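Local coordinates for Ice-binding protein 1 (Shewanella frigidimarina, PDB 6BG8) that adsorbs its bacterium onto ice and inhibits ice-crystal growth, represented here by its C-terminal DUF3494 (ice-binding) domain, at residues A[11-17]-A[218-222]; A[24-30]-A[229-234]; A[66-70]-A[84-88]; A[156-162]-A[184-190]. All coordinates share one frame; numbering follows the deposited sequence.

Interaction 1: residues A[11-17]-A[218-222]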
loop_
_atom_site.group_PDB
_atom_site.type_symbol
_atom_site.label_atom_id
_atom_site.label_comp_id
_atom_site.label_asym_id
_atom_site.label_seq_id
_atom_site.Cartn_x
_atom_site.Cartn_y
_atom_site.Cartn_z
ATOM N N VAL A 11 4.962 5.830 -8.805
ATOM C CA VAL A 11 4.326 5.688 -7.496
ATOM C C VAL A 11 5.142 4.843 -6.532
ATOM O O VAL A 11 4.742 4.702 -5.369
ATOM C CB VAL A 11 2.884 5.144 -7.609
ATOM C CG1 VAL A 11 2.100 5.929 -8.671
ATOM C CG2 VAL A 11 2.858 3.646 -7.875
ATOM N N ALA A 12 6.287 4.297 -6.965
ATOM C CA ALA A 12 7.208 3.655 -6.027
ATOM C C ALA A 12 7.645 4.603 -4.916
ATOM O O ALA A 12 7.995 4.155 -3.820
ATOM C CB ALA A 12 8.436 3.131 -6.768
ATOM N N ARG A 13 7.621 5.914 -5.174
ATOM C CA ARG A 13 8.062 6.889 -4.181
ATOM C C ARG A 13 7.092 7.030 -3.017
ATOM O O ARG A 13 7.467 7.591 -1.982
ATOM C CB ARG A 13 8.227 8.263 -4.831
ATOM C CG ARG A 13 6.908 8.849 -5.301
ATOM C CD ARG A 13 7.129 10.069 -6.173
ATOM N NE ARG A 13 7.771 11.111 -5.384
ATOM C CZ ARG A 13 8.674 11.967 -5.842
ATOM N NH1 ARG A 13 9.049 11.934 -7.113
ATOM N NH2 ARG A 13 9.203 12.860 -5.015
ATOM N N PHE A 14 5.852 6.586 -3.165
ATOM C CA PHE A 14 4.836 6.861 -2.156
ATOM C C PHE A 14 4.801 5.770 -1.098
ATOM O O PHE A 14 4.841 4.576 -1.419
ATOM C CB PHE A 14 3.452 6.988 -2.788
ATOM C CG PHE A 14 3.294 8.192 -3.660
ATOM C CD1 PHE A 14 3.073 9.452 -3.105
ATOM C CD2 PHE A 14 3.356 8.070 -5.044
ATOM C CE1 PHE A 14 2.916 10.571 -3.922
ATOM C CE2 PHE A 14 3.208 9.179 -5.864
ATOM C CZ PHE A 14 2.989 10.435 -5.305
ATOM N N ALA A 15 4.731 6.195 0.165
ATOM C CA ALA A 15 4.240 5.329 1.230
ATOM C C ALA A 15 2.722 5.193 1.155
ATOM O O ALA A 15 2.172 4.111 1.390
ATOM C CB ALA A 15 4.662 5.895 2.590
ATOM N N MET A 16 2.027 6.281 0.824
ATOM C CA MET A 16 0.576 6.274 0.746
ATOM C C MET A 16 0.129 7.161 -0.401
ATOM O O MET A 16 0.662 8.257 -0.595
ATOM C CB MET A 16 -0.059 6.757 2.051
ATOM C CG MET A 16 0.398 5.978 3.268
ATOM S SD MET A 16 -0.451 6.450 4.791
ATOM C CE MET A 16 -0.208 8.204 4.849
ATOM N N LEU A 17 -0.863 6.686 -1.144
ATOM C CA LEU A 17 -1.353 7.411 -2.308
ATOM C C LEU A 17 -2.822 7.079 -2.498
ATOM O O LEU A 17 -3.193 5.903 -2.517
ATOM C CB LEU A 17 -0.555 7.032 -3.562
ATOM C CG LEU A 17 -0.944 7.669 -4.902
ATOM C CD1 LEU A 17 -0.578 9.154 -4.927
ATOM C CD2 LEU A 17 -0.271 6.942 -6.063
ATOM N N GLY A 218 5.418 -1.341 3.943
ATOM C CA GLY A 218 5.006 -1.571 2.570
ATOM C C GLY A 218 4.539 -0.291 1.930
ATOM O O GLY A 218 5.245 0.715 1.998
ATOM N N ARG A 219 3.362 -0.318 1.315
ATOM C CA ARG A 219 2.760 0.864 0.701
ATOM C C ARG A 219 1.246 0.721 0.771
ATOM O O ARG A 219 0.722 -0.392 0.750
ATOM C CB ARG A 219 3.184 1.023 -0.763
ATOM C CG ARG A 219 4.641 1.368 -0.998
ATOM C CD ARG A 219 4.904 1.541 -2.489
ATOM N NE ARG A 219 6.290 1.902 -2.768
ATOM C CZ ARG A 219 7.286 1.025 -2.826
ATOM N NH1 ARG A 219 7.053 -0.267 -2.632
ATOM N NH2 ARG A 219 8.514 1.438 -3.106
ATOM N N LEU A 220 0.541 1.855 0.820
ATOM C CA LEU A 220 -0.923 1.861 0.895
ATOM C C LEU A 220 -1.493 2.712 -0.236
ATOM O O LEU A 220 -1.356 3.935 -0.216
ATOM C CB LEU A 220 -1.387 2.385 2.253
ATOM C CG LEU A 220 -0.836 1.589 3.442
ATOM C CD1 LEU A 220 -1.176 2.265 4.757
ATOM C CD2 LEU A 220 -1.359 0.143 3.411
ATOM N N PHE A 221 -2.144 2.067 -1.210
ATOM C CA PHE A 221 -2.736 2.732 -2.367
ATOM C C PHE A 221 -4.244 2.524 -2.358
ATOM O O PHE A 221 -4.714 1.385 -2.254
ATOM C CB PHE A 221 -2.184 2.180 -3.696
ATOM C CG PHE A 221 -0.707 2.393 -3.898
ATOM C CD1 PHE A 221 -0.222 3.615 -4.323
ATOM C CD2 PHE A 221 0.191 1.349 -3.716
ATOM C CE1 PHE A 221 1.136 3.806 -4.525
ATOM C CE2 PHE A 221 1.553 1.538 -3.912
ATOM C CZ PHE A 221 2.024 2.768 -4.321
ATOM N N ALA A 222 -5.001 3.613 -2.512
ATOM C CA ALA A 222 -6.442 3.545 -2.738
ATOM C C ALA A 222 -6.707 4.138 -4.117
ATOM O O ALA A 222 -6.566 5.349 -4.311
ATOM C CB ALA A 222 -7.211 4.283 -1.640
#
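This contact closes the discontinuous beta-solenoid of the DUF3494 fold: strand 14-18, from the beginning of the chain, pairs in parallel with strand 219-222, from near its end. Met16 lies opposite Leu220 and Leu17 opposite Phe221. The backbone ladder runs from Leu220 N to Ala15 O (2.8 Å), from Leu17 N to Leu220 O (2.9 Å) and from Ala222 N to Leu17 O. Met16 and Leu220 point the same way, side by side toward strand 226-229, with Met16 CG 4.1 Å from Leu220 CB. On the other face, Phe221 slants across Leu17, its CD1 3.5 Å from Leu17 CB, while CZ sits 3.8 Å from Val11 CG2. Helix 84-103 covers this side through Leu95, and Phe203 stacks on the Phe221 ring. Arg219 ties the preceding 3-10 turn to the strand. Its CG is anti to the carbonyl carbon (chi1 -68°), and the chain then runs straight out to NE, carrying the guanidinium to the Ala12 carbonyl, while Asn201 takes NH1. Side-on, NE and NH2 both hold the single oxygen of Ala12 in the guanidinium plane: NH2 comes in on a carbonyl lone pair at 2.9 Å, whereas NE, 3.0 Å from Ala12 O, stands above the carbonyl plane.

Interaction 2: residues A[24-30]-A[229-234]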
loop_
_atom_site.group_PDB
_atom_site.type_symbol
_atom_site.label_atom_id
_atom_site.label_comp_id
_atom_site.label_asym_id
_atom_site.label_seq_id
_atom_site.Cartn_x
_atom_site.Cartn_y
_atom_site.Cartn_z
ATOM N N THR A 24 -5.782 10.752 9.024
ATOM C CA THR A 24 -5.241 10.078 10.194
ATOM C C THR A 24 -5.849 10.672 11.456
ATOM O O THR A 24 -6.176 11.865 11.521
ATOM C CB THR A 24 -3.708 10.170 10.289
ATOM O OG1 THR A 24 -3.252 9.382 11.397
ATOM C CG2 THR A 24 -3.257 11.610 10.527
ATOM N N THR A 25 -6.012 9.813 12.449
ATOM C CA THR A 25 -6.153 10.266 13.815
ATOM C C THR A 25 -4.773 10.614 14.367
ATOM O O THR A 25 -3.748 10.433 13.705
ATOM C CB THR A 25 -6.811 9.186 14.663
ATOM O OG1 THR A 25 -5.904 8.090 14.759
ATOM C CG2 THR A 25 -8.096 8.697 14.017
ATOM N N SER A 26 -4.743 11.151 15.583
ATOM C CA SER A 26 -3.454 11.494 16.159
ATOM C C SER A 26 -2.658 10.220 16.451
ATOM O O SER A 26 -3.213 9.126 16.569
ATOM C CB SER A 26 -3.643 12.322 17.432
ATOM O OG SER A 26 -4.265 11.543 18.429
ATOM N N GLY A 27 -1.340 10.366 16.535
ATOM C CA GLY A 27 -0.484 9.274 16.951
ATOM C C GLY A 27 0.138 8.451 15.846
ATOM O O GLY A 27 0.722 7.394 16.142
ATOM N N SER A 28 0.037 8.886 14.597
ATOM C CA SER A 28 0.605 8.168 13.466
ATOM C C SER A 28 2.034 8.634 13.202
ATOM O O SER A 28 2.426 9.755 13.549
ATOM C CB SER A 28 -0.244 8.367 12.197
ATOM O OG SER A 28 -1.477 7.674 12.265
ATOM N N ALA A 29 2.816 7.750 12.585
ATOM C CA ALA A 29 4.204 8.042 12.227
ATOM C C ALA A 29 4.504 7.356 10.906
ATOM O O ALA A 29 4.583 6.124 10.861
ATOM C CB ALA A 29 5.169 7.551 13.306
ATOM N N ILE A 30 4.693 8.141 9.841
ATOM C CA ILE A 30 4.976 7.614 8.507
ATOM C C ILE A 30 6.422 7.945 8.156
ATOM O O ILE A 30 6.900 9.046 8.451
ATOM C CB ILE A 30 3.997 8.179 7.458
ATOM C CG1 ILE A 30 2.552 7.958 7.917
ATOM C CG2 ILE A 30 4.220 7.533 6.089
ATOM C CD1 ILE A 30 1.729 9.207 7.931
ATOM N N LEU A 229 -5.860 6.251 8.299
ATOM C CA LEU A 229 -5.020 5.759 9.379
ATOM C C LEU A 229 -5.647 6.073 10.728
ATOM O O LEU A 229 -6.326 7.086 10.898
ATOM C CB LEU A 229 -3.630 6.395 9.355
ATOM C CG LEU A 229 -2.792 6.311 8.090
ATOM C CD1 LEU A 229 -1.404 6.840 8.420
ATOM C CD2 LEU A 229 -2.742 4.859 7.611
ATOM N N ASP A 230 -5.378 5.203 11.690
ATOM C CA ASP A 230 -5.740 5.411 13.089
ATOM C C ASP A 230 -4.489 5.066 13.904
ATOM O O ASP A 230 -4.257 3.899 14.236
ATOM C CB ASP A 230 -6.952 4.563 13.464
ATOM C CG ASP A 230 -7.433 4.812 14.886
ATOM O OD1 ASP A 230 -6.815 5.628 15.614
ATOM O OD2 ASP A 230 -8.441 4.184 15.270
ATOM N N ALA A 231 -3.671 6.080 14.190
ATOM C CA ALA A 231 -2.491 5.934 15.047
ATOM C C ALA A 231 -1.589 4.785 14.591
ATOM O O ALA A 231 -1.309 3.844 15.336
ATOM C CB ALA A 231 -2.912 5.736 16.510
ATOM N N ASN A 232 -1.116 4.878 13.347
ATOM C CA ASN A 232 -0.349 3.799 12.746
ATOM C C ASN A 232 1.091 4.212 12.503
ATOM O O ASN A 232 1.379 5.361 12.172
ATOM C CB ASN A 232 -0.951 3.365 11.412
ATOM C CG ASN A 232 -2.399 2.992 11.533
ATOM O OD1 ASN A 232 -3.261 3.592 10.892
ATOM N ND2 ASN A 232 -2.683 2.004 12.375
ATOM N N ALA A 233 1.987 3.247 12.642
ATOM C CA ALA A 233 3.352 3.384 12.158
ATOM C C ALA A 233 3.421 2.780 10.763
ATOM O O ALA A 233 3.222 1.574 10.596
ATOM C CB ALA A 233 4.339 2.691 13.093
ATOM N N VAL A 234 3.717 3.608 9.768
ATOM C CA VAL A 234 3.781 3.176 8.378
ATOM C C VAL A 234 5.185 3.446 7.867
ATOM O O VAL A 234 5.646 4.592 7.879
ATOM C CB VAL A 234 2.738 3.900 7.514
ATOM C CG1 VAL A 234 2.845 3.441 6.066
ATOM C CG2 VAL A 234 1.342 3.667 8.072
#
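The carboxylate of Asp230 is gripped at both oxygens. Thr25 OG1 donates to OD1 at 2.8 Å, on its anti side and 35° out of the carboxylate plane, while OD2 bonds the hydroxyl of Thr212, which probably takes part in ice binding, as in related proteins. The Asn232 amide is the other flat group: the backbone N of Asp230 reaches its OD1 from above the carbonyl plane, and ND2 bonds the carbonyls of Arg211 and Ala214. Both groups lie at a corner of the beta-solenoid, where the turns of 24-30 and 229-234 lie against each other. Inside that corner a hydroxyl chain runs from the Asn232 N-H to Ser28 OG (3.0 Å), on to Thr24 OG1 (2.6 Å from Ser28 OG) and then to Thr25 O. Thr24 OG1 can reach both partners because it lies anti to the backbone N (chi1 -175°). Past the corner, parallel pairing begins with Ala29 N to Asn232 O (2.8 Å) and Val234 N to Ala29 O (2.9 Å). Ile30 lies alongside Val234 and crosses Leu229, CD1 to CD1 4.0 Å, in the interior. Each hydroxyl in this chain therefore has its proton committed, and Asp230, shared by Thr25 and Thr212, would tend to hold the hydroxyl of Thr212, first residue of the probable ice-binding motif.

Interaction 3: residues A[66-70]-A[84-88]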
loop_
_atom_site.group_PDB
_atom_site.type_symbol
_atom_site.label_atom_id
_atom_site.label_comp_id
_atom_site.label_asym_id
_atom_site.label_seq_id
_atom_site.Cartn_x
_atom_site.Cartn_y
_atom_site.Cartn_z
ATOM N N TYR A 66 1.855 15.713 -1.223
ATOM C CA TYR A 66 1.630 16.306 -2.532
ATOM C C TYR A 66 0.147 16.345 -2.845
ATOM O O TYR A 66 -0.582 15.396 -2.538
ATOM C CB TYR A 66 2.342 15.503 -3.630
ATOM C CG TYR A 66 3.838 15.556 -3.527
ATOM C CD1 TYR A 66 4.544 16.677 -3.951
ATOM C CD2 TYR A 66 4.552 14.483 -2.994
ATOM C CE1 TYR A 66 5.924 16.734 -3.841
ATOM C CE2 TYR A 66 5.928 14.529 -2.890
ATOM C CZ TYR A 66 6.608 15.649 -3.319
ATOM O OH TYR A 66 7.980 15.692 -3.217
ATOM N N ALA A 67 -0.287 17.448 -3.458
ATOM C CA ALA A 67 -1.612 17.556 -4.051
ATOM C C ALA A 67 -1.517 18.471 -5.263
ATOM O O ALA A 67 -0.607 19.291 -5.373
ATOM C CB ALA A 67 -2.652 18.081 -3.056
ATOM N N GLY A 68 -2.461 18.303 -6.190
ATOM C CA GLY A 68 -2.360 18.992 -7.468
ATOM C C GLY A 68 -2.580 20.490 -7.400
ATOM O O GLY A 68 -2.170 21.206 -8.324
ATOM N N ASP A 69 -3.223 20.980 -6.345
ATOM C CA ASP A 69 -3.368 22.420 -6.173
ATOM C C ASP A 69 -2.135 23.067 -5.549
ATOM O O ASP A 69 -2.108 24.295 -5.418
ATOM C CB ASP A 69 -4.605 22.733 -5.318
ATOM C CG ASP A 69 -4.444 22.281 -3.881
ATOM O OD1 ASP A 69 -4.094 21.094 -3.682
ATOM O OD2 ASP A 69 -4.652 23.102 -2.953
ATOM N N ASP A 70 -1.122 22.283 -5.172
ATOM C CA ASP A 70 0.082 22.838 -4.552
ATOM C C ASP A 70 0.749 23.832 -5.490
ATOM O O ASP A 70 1.202 23.463 -6.581
ATOM C CB ASP A 70 1.068 21.721 -4.192
ATOM C CG ASP A 70 0.650 20.929 -2.962
ATOM O OD1 ASP A 70 -0.285 21.351 -2.262
ATOM O OD2 ASP A 70 1.263 19.870 -2.698
ATOM N N MET A 84 3.392 20.607 -11.015
ATOM C CA MET A 84 2.808 19.659 -10.080
ATOM C C MET A 84 1.705 18.849 -10.748
ATOM O O MET A 84 1.553 17.656 -10.476
ATOM C CB MET A 84 2.284 20.393 -8.850
ATOM C CG MET A 84 1.933 19.467 -7.711
ATOM S SD MET A 84 3.396 18.700 -6.981
ATOM C CE MET A 84 4.048 20.041 -5.975
ATOM N N VAL A 85 0.925 19.482 -11.631
ATOM C CA VAL A 85 -0.107 18.759 -12.374
ATOM C C VAL A 85 0.504 17.606 -13.165
ATOM O O VAL A 85 -0.030 16.489 -13.177
ATOM C CB VAL A 85 -0.876 19.729 -13.291
ATOM C CG1 VAL A 85 -1.739 18.961 -14.282
ATOM C CG2 VAL A 85 -1.729 20.673 -12.461
ATOM N N ALA A 86 1.636 17.848 -13.830
ATOM C CA ALA A 86 2.260 16.779 -14.608
ATOM C C ALA A 86 2.746 15.652 -13.706
ATOM O O ALA A 86 2.671 14.475 -14.077
ATOM C CB ALA A 86 3.414 17.332 -15.439
ATOM N N PHE A 87 3.254 15.992 -12.519
ATOM C CA PHE A 87 3.697 14.959 -11.581
ATOM C C PHE A 87 2.522 14.112 -11.115
ATOM O O PHE A 87 2.619 12.878 -11.052
ATOM C CB PHE A 87 4.399 15.611 -10.388
ATOM C CG PHE A 87 4.561 14.706 -9.191
ATOM C CD1 PHE A 87 5.411 13.611 -9.240
ATOM C CD2 PHE A 87 3.866 14.959 -8.014
ATOM C CE1 PHE A 87 5.565 12.781 -8.139
ATOM C CE2 PHE A 87 4.019 14.137 -6.904
ATOM C CZ PHE A 87 4.870 13.039 -6.972
ATOM N N ILE A 88 1.401 14.762 -10.791
ATOM C CA ILE A 88 0.199 14.035 -10.400
ATOM C C ILE A 88 -0.316 13.192 -11.564
ATOM O O ILE A 88 -0.799 12.069 -11.372
ATOM C CB ILE A 88 -0.873 15.024 -9.899
ATOM C CG1 ILE A 88 -0.426 15.750 -8.608
ATOM C CG2 ILE A 88 -2.233 14.321 -9.758
ATOM C CD1 ILE A 88 -0.328 14.863 -7.382
#
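A type I beta turn from Ala67 to Asp70 rests against the first turn of helix 84-103, with Gly68 and Val85 the closest pair of CA atoms at 5.4 Å. The turn closes through Asp70 N to Ala67 O, and Asp70 folds back so that its OD2 accepts the Ala67 N-H from above the carboxylate plane; Arg42 forms a salt bridge with OD1. Between segment 66-70 and the helix the contact is carried by apolar and aromatic groups. Met84 is central to it. Its CG, anti to the backbone N (chi1 -168°), lies 3.5 Å from Ala67 O; bends at the next two torsions then bring the sulfur beside the Tyr66 ring and CE to the ring's edge. Met84 SD comes within 3.8 Å of Tyr66 CD1 in an oblique Met-aromatic contact, and Met84 CE also meets Asp70 CB at 3.9 Å. One helical turn on, Phe87 makes a T-shaped pair with Tyr66, the planes at 63°. The edge of Phe87 is directed at the tyrosine face, with CE2 3.7 Å from Tyr66 CG. Ile88 covers the glycine, its CG1 3.9 Å from Gly68 CA, while Val85, more exposed, brushes Gly68 O with CG2. The contact thus fastens the N-terminal end of the long helix to the loop leaving strand 65-66. The Tyr66 side chain also touches Arg13 and Pro78 in adjoining loops, and its backbone bonds Ile37, which joins strand 65-66 to the neighbouring solenoid strand 34-37.

Interaction 4: residues A[156-162]-A[184-190]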
loop_
_atom_site.group_PDB
_atom_site.type_symbol
_atom_site.label_atom_id
_atom_site.label_comp_id
_atom_site.label_asym_id
_atom_site.label_seq_id
_atom_site.Cartn_x
_atom_site.Cartn_y
_atom_site.Cartn_z
ATOM N N PHE A 156 -1.185 -11.498 -3.886
ATOM C CA PHE A 156 -2.530 -11.879 -3.479
ATOM C C PHE A 156 -3.503 -10.980 -4.216
ATOM O O PHE A 156 -3.424 -9.753 -4.101
ATOM C CB PHE A 156 -2.700 -11.750 -1.969
ATOM C CG PHE A 156 -1.788 -12.648 -1.204
ATOM C CD1 PHE A 156 -0.501 -12.242 -0.874
ATOM C CD2 PHE A 156 -2.197 -13.923 -0.856
ATOM C CE1 PHE A 156 0.350 -13.100 -0.187
ATOM C CE2 PHE A 156 -1.356 -14.773 -0.178
ATOM C CZ PHE A 156 -0.082 -14.361 0.153
ATOM N N THR A 157 -4.384 -11.584 -5.005
ATOM C CA THR A 157 -5.265 -10.810 -5.870
ATOM C C THR A 157 -6.704 -11.264 -5.652
ATOM O O THR A 157 -7.044 -12.428 -5.887
ATOM C CB THR A 157 -4.820 -10.912 -7.330
ATOM O OG1 THR A 157 -5.730 -10.170 -8.139
ATOM C CG2 THR A 157 -4.702 -12.367 -7.810
ATOM N N ILE A 158 -7.544 -10.339 -5.191
ATOM C CA ILE A 158 -8.751 -10.664 -4.440
ATOM C C ILE A 158 -9.928 -9.905 -5.024
ATOM O O ILE A 158 -9.878 -8.675 -5.149
ATOM C CB ILE A 158 -8.572 -10.324 -2.946
ATOM C CG1 ILE A 158 -7.498 -11.244 -2.341
ATOM C CG2 ILE A 158 -9.910 -10.404 -2.200
ATOM C CD1 ILE A 158 -6.995 -10.813 -0.943
ATOM N N GLY A 159 -10.992 -10.637 -5.368
ATOM C CA GLY A 159 -12.157 -10.035 -5.992
ATOM C C GLY A 159 -13.097 -9.333 -5.044
ATOM O O GLY A 159 -13.944 -8.554 -5.489
ATOM N N GLY A 160 -12.965 -9.587 -3.749
ATOM C CA GLY A 160 -13.733 -8.862 -2.759
ATOM C C GLY A 160 -12.853 -7.985 -1.888
ATOM O O GLY A 160 -11.958 -7.288 -2.383
ATOM N N ASN A 161 -13.104 -8.015 -0.584
ATOM C CA ASN A 161 -12.319 -7.276 0.390
ATOM C C ASN A 161 -11.194 -8.140 0.961
ATOM O O ASN A 161 -11.180 -9.363 0.816
ATOM C CB ASN A 161 -13.209 -6.792 1.538
ATOM C CG ASN A 161 -14.401 -5.988 1.066
ATOM O OD1 ASN A 161 -14.295 -5.157 0.163
ATOM N ND2 ASN A 161 -15.553 -6.222 1.695
ATOM N N LEU A 162 -10.250 -7.479 1.638
ATOM C CA LEU A 162 -9.238 -8.126 2.470
ATOM C C LEU A 162 -9.294 -7.483 3.845
ATOM O O LEU A 162 -9.191 -6.258 3.955
ATOM C CB LEU A 162 -7.821 -7.976 1.892
ATOM C CG LEU A 162 -6.655 -8.352 2.833
ATOM C CD1 LEU A 162 -6.692 -9.829 3.217
ATOM C CD2 LEU A 162 -5.296 -7.992 2.265
ATOM N N TRP A 184 -0.685 -6.917 -2.522
ATOM C CA TRP A 184 -2.071 -7.207 -2.195
ATOM C C TRP A 184 -2.950 -6.376 -3.115
ATOM O O TRP A 184 -2.834 -5.151 -3.138
ATOM C CB TRP A 184 -2.387 -6.857 -0.737
ATOM C CG TRP A 184 -1.510 -7.525 0.272
ATOM C CD1 TRP A 184 -0.345 -7.045 0.803
ATOM C CD2 TRP A 184 -1.730 -8.804 0.876
ATOM N NE1 TRP A 184 0.174 -7.952 1.699
ATOM C CE2 TRP A 184 -0.660 -9.039 1.759
ATOM C CE3 TRP A 184 -2.734 -9.770 0.757
ATOM C CZ2 TRP A 184 -0.560 -10.205 2.511
ATOM C CZ3 TRP A 184 -2.632 -10.934 1.512
ATOM C CH2 TRP A 184 -1.552 -11.139 2.372
ATOM N N ARG A 185 -3.847 -7.032 -3.842
ATOM C CA ARG A 185 -4.741 -6.349 -4.779
ATOM C C ARG A 185 -6.167 -6.723 -4.416
ATOM O O ARG A 185 -6.529 -7.898 -4.488
ATOM C CB ARG A 185 -4.437 -6.760 -6.223
ATOM C CG ARG A 185 -5.100 -5.921 -7.326
ATOM C CD ARG A 185 -6.605 -6.194 -7.495
ATOM N NE ARG A 185 -6.938 -7.584 -7.813
ATOM C CZ ARG A 185 -8.106 -7.966 -8.328
ATOM N NH1 ARG A 185 -9.050 -7.061 -8.591
ATOM N NH2 ARG A 185 -8.337 -9.249 -8.579
ATOM N N THR A 186 -6.987 -5.738 -4.058
ATOM C CA THR A 186 -8.393 -6.006 -3.774
ATOM C C THR A 186 -9.267 -5.203 -4.723
ATOM O O THR A 186 -9.034 -4.006 -4.926
ATOM C CB THR A 186 -8.761 -5.681 -2.315
ATOM O OG1 THR A 186 -8.505 -4.302 -2.038
ATOM C CG2 THR A 186 -7.959 -6.556 -1.350
ATOM N N ALA A 187 -10.274 -5.863 -5.304
ATOM C CA ALA A 187 -11.307 -5.129 -6.030
ATOM C C ALA A 187 -12.225 -4.379 -5.078
ATOM O O ALA A 187 -12.866 -3.402 -5.483
ATOM C CB ALA A 187 -12.128 -6.079 -6.908
ATOM N N GLY A 188 -12.293 -4.816 -3.829
ATOM C CA GLY A 188 -12.949 -4.105 -2.757
ATOM C C GLY A 188 -11.947 -3.349 -1.913
ATOM O O GLY A 188 -10.915 -2.877 -2.405
ATOM N N LYS A 189 -12.250 -3.225 -0.634
ATOM C CA LYS A 189 -11.378 -2.477 0.259
ATOM C C LYS A 189 -10.400 -3.401 0.969
ATOM O O LYS A 189 -10.600 -4.613 1.050
ATOM C CB LYS A 189 -12.200 -1.717 1.298
ATOM C CG LYS A 189 -12.945 -2.607 2.278
ATOM C CD LYS A 189 -13.694 -1.764 3.298
ATOM C CE LYS A 189 -14.597 -2.633 4.167
ATOM N NZ LYS A 189 -15.495 -1.820 5.054
ATOM N N THR A 190 -9.334 -2.804 1.495
ATOM C CA THR A 190 -8.399 -3.490 2.378
ATOM C C THR A 190 -8.472 -2.860 3.763
ATOM O O THR A 190 -8.346 -1.635 3.907
ATOM C CB THR A 190 -6.969 -3.429 1.836
ATOM O OG1 THR A 190 -6.891 -4.167 0.605
ATOM C CG2 THR A 190 -5.984 -4.028 2.837
#
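Phe156 and Trp184 stack where two successive coils of the beta-solenoid lie in parallel register, strand 154-158 on strand 182-186; the N-to-C directions of 156-158 and 184-186 differ by 5°. This is the tight part. The phenyl ring and the indole six-membered ring form an offset stack with centroids 4.2 Å apart and planes at 13°, Trp184 CZ3 lying over the phenyl face 3.3 Å from Phe156 CG. Leu162 reaches in obliquely, its CD2 3.5 Å from Trp184 CE3, and its CB meets Thr186 CG2. Tyr129 and Phe198 extend the aromatic cluster, and Trp184 NE1 bonds Ser199 O. The strands themselves are joined by a regular ladder that includes Arg185 N to Phe156 O and Ala187 N to Ile158 O.

The partly exposed side is the corner at Gly159-Asn161 and Ala187-Lys189, where bulk gives way to glycines and polar side-chain-to-backbone bonds. Gly188 N bonds Gly160 O, and Asn161 OD1 takes the Lys189 N-H at 2.9 Å. Lys189 crosses Asn161 obliquely, its CG 3.6 Å from Asn161 OD1, and is extended beyond CG.

Arg185 lies on the face turned to helix 84-103, where Tyr99 bonds its NH1. Bends at chi2 and chi3 fold the chain back, so that NE and NH2 both point, in the guanidinium plane, at Thr157 OG1, 2.9 Å and 2.8 Å away.

In the fold
Interactions 1, 2 and 4 each pair neighbouring coils of the solenoid in parallel, whereas interaction 3 joins the long helix to a loop. Interactions 1 and 2 both bring the start of the chain against its end, and they meet in the interior, Met16 SD lying 3.8 Å from Leu229 CD1. Interaction 1 is buried and mixes apolar packing with an arginine that grips one backbone carbonyl with two nitrogens; interaction 2 is a more exposed, hydroxyl-rich corner beside the probable ice-binding motif. Interaction 4, along the solenoid, combines an aromatic core with a glycine-rich corner. Interaction 3, also buried, relies on aromatic and sulfur contacts and reaches interaction 1 where Phe87 CZ touches Phe14 CZ at 3.6 Å.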